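Local coordinates for protein beta-1,4-exocellulase (Thermobifida fusca, PDB 4B4H) that hydrolyses cellulose as a family 6 cellobiohydrolase, the chain here being its catalytic domain without the cellulose-binding module, at residues Y183-H188 with G221-T226. Residues are numbered along the deposited sequence; the frame is centred on the assembly and turned at random.
Sequences YIDAAH and GFISNT
Ile184 and Ile223 join two neighbouring parallel strands of the central barrel of this family 6 catalytic domain. Ile184 N donates to Gly221 O (3.0 Å), and Ile184 O accepts from Ile223 N. Ala186 N then binds Ile223 O at 2.8 Å. Past the strand ends, Asn225 N still reaches Ala187 O, with an N-H...O angle of 167°.

Apolar and ring contacts line both faces. Ile184 and Phe222 lie side by side, with Ile184 CB 3.7 Å from Phe222 CD2. Helix 262-276 packs on Phe222 through Leu273. On the other face, Tyr183 CB meets Ile223 CG2 at 4.3 Å. One face of the Tyr183 ring lies over Gly221 N, offset to the ring's rim; Gly221 has no side chain to block it. Tyr183 OH is hydrogen-bonded to Asp347 OD2.

Polar contacts gather at Asp185. Its CG is anti to the backbone N (chi1 -176°), which places OD1 within hydrogen-bonding distance of Thr226 OG1. Thr226 OG1 donates to Asp185 OD1 (2.8 Å), nearly in line with the C-O bond. Asp185 OD2 accepts from Ala187 N at 3.1 Å, closing an Asx turn; this N-H arrives from above the carboxylate plane. One water donates to Ala187 O and accepts from Thr226 N.

His188, next after Ala187, is a predicted substrate-binding residue; its ND1 is hydrogen-bonded to Ser230 OG. The two oxygens of the buried carboxylate are thus bonded to both loops that follow the strands, close to this residue.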
ATOM      1  N   TYR A 183      11.154   1.189  -3.127  1.00  5.68           N
ATOM      2  CA  TYR A 183      10.417   1.907  -2.094  1.00  5.77           C
ATOM      3  C   TYR A 183       9.957   0.918  -1.039  1.00  5.82           C
ATOM      4  O   TYR A 183       9.248  -0.032  -1.343  1.00  6.00           O
ATOM      5  CB  TYR A 183       9.218   2.680  -2.681  1.00  5.90           C
ATOM      6  CG  TYR A 183       9.628   3.804  -3.583  1.00  5.97           C
ATOM      7  CD1 TYR A 183      10.160   3.551  -4.854  1.00  5.95           C
ATOM      8  CD2 TYR A 183       9.477   5.119  -3.176  1.00  6.09           C
ATOM      9  CE1 TYR A 183      10.570   4.594  -5.681  1.00  5.98           C
ATOM     10  CE2 TYR A 183       9.872   6.170  -3.993  1.00  5.93           C
ATOM     11  CZ  TYR A 183      10.394   5.901  -5.259  1.00  6.05           C
ATOM     12  OH  TYR A 183      10.796   6.940  -6.084  1.00  6.25           O
ATOM     13  N   ILE A 184      10.340   1.171   0.210  1.00  5.80           N
ATOM     14  CA  ILE A 184       9.898   0.314   1.318  1.00  6.04           C
ATOM     15  C   ILE A 184       8.490   0.722   1.727  1.00  6.32           C
ATOM     16  O   ILE A 184       8.192   1.905   1.893  1.00  6.54           O
ATOM     17  CB  ILE A 184      10.825   0.407   2.550  1.00  6.04           C
ATOM     18  CG1 ILE A 184      12.222  -0.155   2.242  1.00  5.79           C
ATOM     19  CG2 ILE A 184      10.203  -0.344   3.726  1.00  6.05           C
ATOM     20  CD1 ILE A 184      13.279   0.172   3.271  1.00  5.89           C
ATOM     21  N   ASP A 185       7.598  -0.251   1.853  1.00  6.64           N
ATOM     22  CA  ASP A 185       6.266   0.044   2.310  1.00  6.95           C
ATOM     23  C   ASP A 185       6.296   0.554   3.752  1.00  7.04           C
ATOM     24  O   ASP A 185       6.969  -0.022   4.604  1.00  7.64           O
ATOM     25  CB  ASP A 185       5.348  -1.169   2.220  1.00  7.45           C
ATOM     26  CG  ASP A 185       3.941  -0.821   2.596  1.00  7.83           C
ATOM     27  OD1 ASP A 185       3.205  -0.315   1.712  1.00  7.94           O
ATOM     28  OD2 ASP A 185       3.592  -1.009   3.783  1.00  8.31           O
ATOM     29  N   ALA A 186       5.521   1.603   4.022  1.00  6.78           N
ATOM     30  CA  ALA A 186       5.560   2.313   5.301  1.00  6.71           C
ATOM     31  C   ALA A 186       4.164   2.418   5.916  1.00  6.88           C
ATOM     32  O   ALA A 186       3.807   3.424   6.565  1.00  7.11           O
ATOM     33  CB  ALA A 186       6.152   3.702   5.079  1.00  6.50           C
ATOM     34  N   ALA A 187       3.383   1.362   5.704  1.00  6.93           N
ATOM     35  CA  ALA A 187       2.035   1.273   6.248  1.00  7.17           C
ATOM     36  C   ALA A 187       1.232   2.545   5.927  1.00  7.51           C
ATOM     37  O   ALA A 187       1.273   3.070   4.798  1.00  7.16           O
ATOM     38  CB  ALA A 187       2.093   1.044   7.761  1.00  7.06           C
ATOM     39  N   HIS A 188       0.492   3.023   6.921  1.00  7.88           N
ATOM     40  CA  HIS A 188      -0.321   4.248   6.791  1.00  8.12           C
ATOM     41  C   HIS A 188      -0.509   4.884   8.142  1.00  8.57           C
ATOM     42  O   HIS A 188      -0.156   4.294   9.170  1.00  8.83           O
ATOM     43  CB  HIS A 188      -1.646   3.972   6.067  1.00  8.47           C
ATOM     44  CG  HIS A 188      -2.594   3.089   6.834  1.00  8.67           C
ATOM     45  ND1 HIS A 188      -3.698   3.568   7.426  1.00  9.26           N
ATOM     46  CD2 HIS A 188      -2.584   1.714   7.072  1.00  9.03           C
ATOM     47  CE1 HIS A 188      -4.359   2.566   8.024  1.00  9.06           C
ATOM     48  NE2 HIS A 188      -3.673   1.429   7.812  1.00  9.14           N
ATOM     49  N   GLY A 221      13.187   5.398  -1.513  1.00  7.56           N
ATOM     50  CA  GLY A 221      12.102   6.065  -0.834  1.00  7.19           C
ATOM     51  C   GLY A 221      11.187   5.118  -0.114  1.00  6.90           C
ATOM     52  O   GLY A 221      11.553   3.967   0.136  1.00  6.93           O
ATOM     53  N   PHE A 222      10.019   5.643   0.229  1.00  6.54           N
ATOM     54  CA  PHE A 222       9.010   4.917   0.973  1.00  6.38           C
ATOM     55  C   PHE A 222       7.637   5.144   0.348  1.00  6.17           C
ATOM     56  O   PHE A 222       7.390   6.167  -0.262  1.00  6.01           O
ATOM     57  CB  PHE A 222       9.038   5.350   2.447  1.00  6.91           C
ATOM     58  CG  PHE A 222      10.323   4.996   3.156  1.00  7.21           C
ATOM     59  CD1 PHE A 222      11.461   5.791   3.035  1.00  7.47           C
ATOM     60  CD2 PHE A 222      10.397   3.841   3.923  1.00  7.50           C
ATOM     61  CE1 PHE A 222      12.649   5.449   3.677  1.00  7.62           C
ATOM     62  CE2 PHE A 222      11.578   3.495   4.560  1.00  7.73           C
ATOM     63  CZ  PHE A 222      12.695   4.291   4.438  1.00  7.77           C
ATOM     64  N   ILE A 223       6.758   4.171   0.497  1.00  5.96           N
ATOM     65  CA  ILE A 223       5.375   4.290   0.042  1.00  5.64           C
ATOM     66  C   ILE A 223       4.385   4.050   1.178  1.00  5.76           C
ATOM     67  O   ILE A 223       4.460   3.010   1.878  1.00  5.62           O
ATOM     68  CB  ILE A 223       5.070   3.372  -1.171  1.00  5.66           C
ATOM     69  CG1 ILE A 223       3.603   3.491  -1.589  1.00  5.65           C
ATOM     70  CG2 ILE A 223       5.365   1.910  -0.838  1.00  5.63           C
ATOM     71  CD1 ILE A 223       3.286   2.822  -2.910  1.00  5.66           C
ATOM     72  N   SER A 224       3.433   4.969   1.295  1.00  5.51           N
ATOM     73  CA  SER A 224       2.310   4.817   2.220  1.00  5.53           C
ATOM     74  C   SER A 224       0.974   4.573   1.534  1.00  5.42           C
ATOM     75  O   SER A 224       0.784   4.884   0.320  1.00  5.23           O
ATOM     76  CB  SER A 224       2.167   6.036   3.143  1.00  5.67           C
ATOM     77  OG  SER A 224       1.263   6.999   2.617  1.00  6.00           O
ATOM     78  N   ASN A 225       0.059   4.025   2.342  1.00  5.36           N
ATOM     79  CA  ASN A 225      -1.342   3.817   1.988  1.00  5.46           C
ATOM     80  C   ASN A 225      -1.567   2.703   0.964  1.00  5.37           C
ATOM     81  O   ASN A 225      -2.635   2.639   0.359  1.00  5.46           O
ATOM     82  CB  ASN A 225      -1.967   5.126   1.465  1.00  5.50           C
ATOM     83  CG  ASN A 225      -3.435   5.223   1.748  1.00  5.93           C
ATOM     84  OD1 ASN A 225      -3.926   4.659   2.722  1.00  6.13           O
ATOM     85  ND2 ASN A 225      -4.160   5.961   0.897  1.00  5.81           N
ATOM     86  N   THR A 226      -0.568   1.828   0.776  1.00  5.34           N
ATOM     87  CA  THR A 226      -0.606   0.875  -0.352  1.00  5.45           C
ATOM     88  C   THR A 226      -1.789  -0.060  -0.182  1.00  5.74           C
ATOM     89  O   THR A 226      -1.937  -0.695   0.868  1.00  6.08           O
ATOM     90  CB  THR A 226       0.676   0.036  -0.496  1.00  5.43           C
ATOM     91  OG1 THR A 226       1.815   0.884  -0.423  1.00  5.47           O
ATOM     92  CG2 THR A 226       0.661  -0.654  -1.845  1.00  5.22           C
TER
HETATM   93  O   HOH W   1       1.368   1.000   2.855  1.00  7.33           O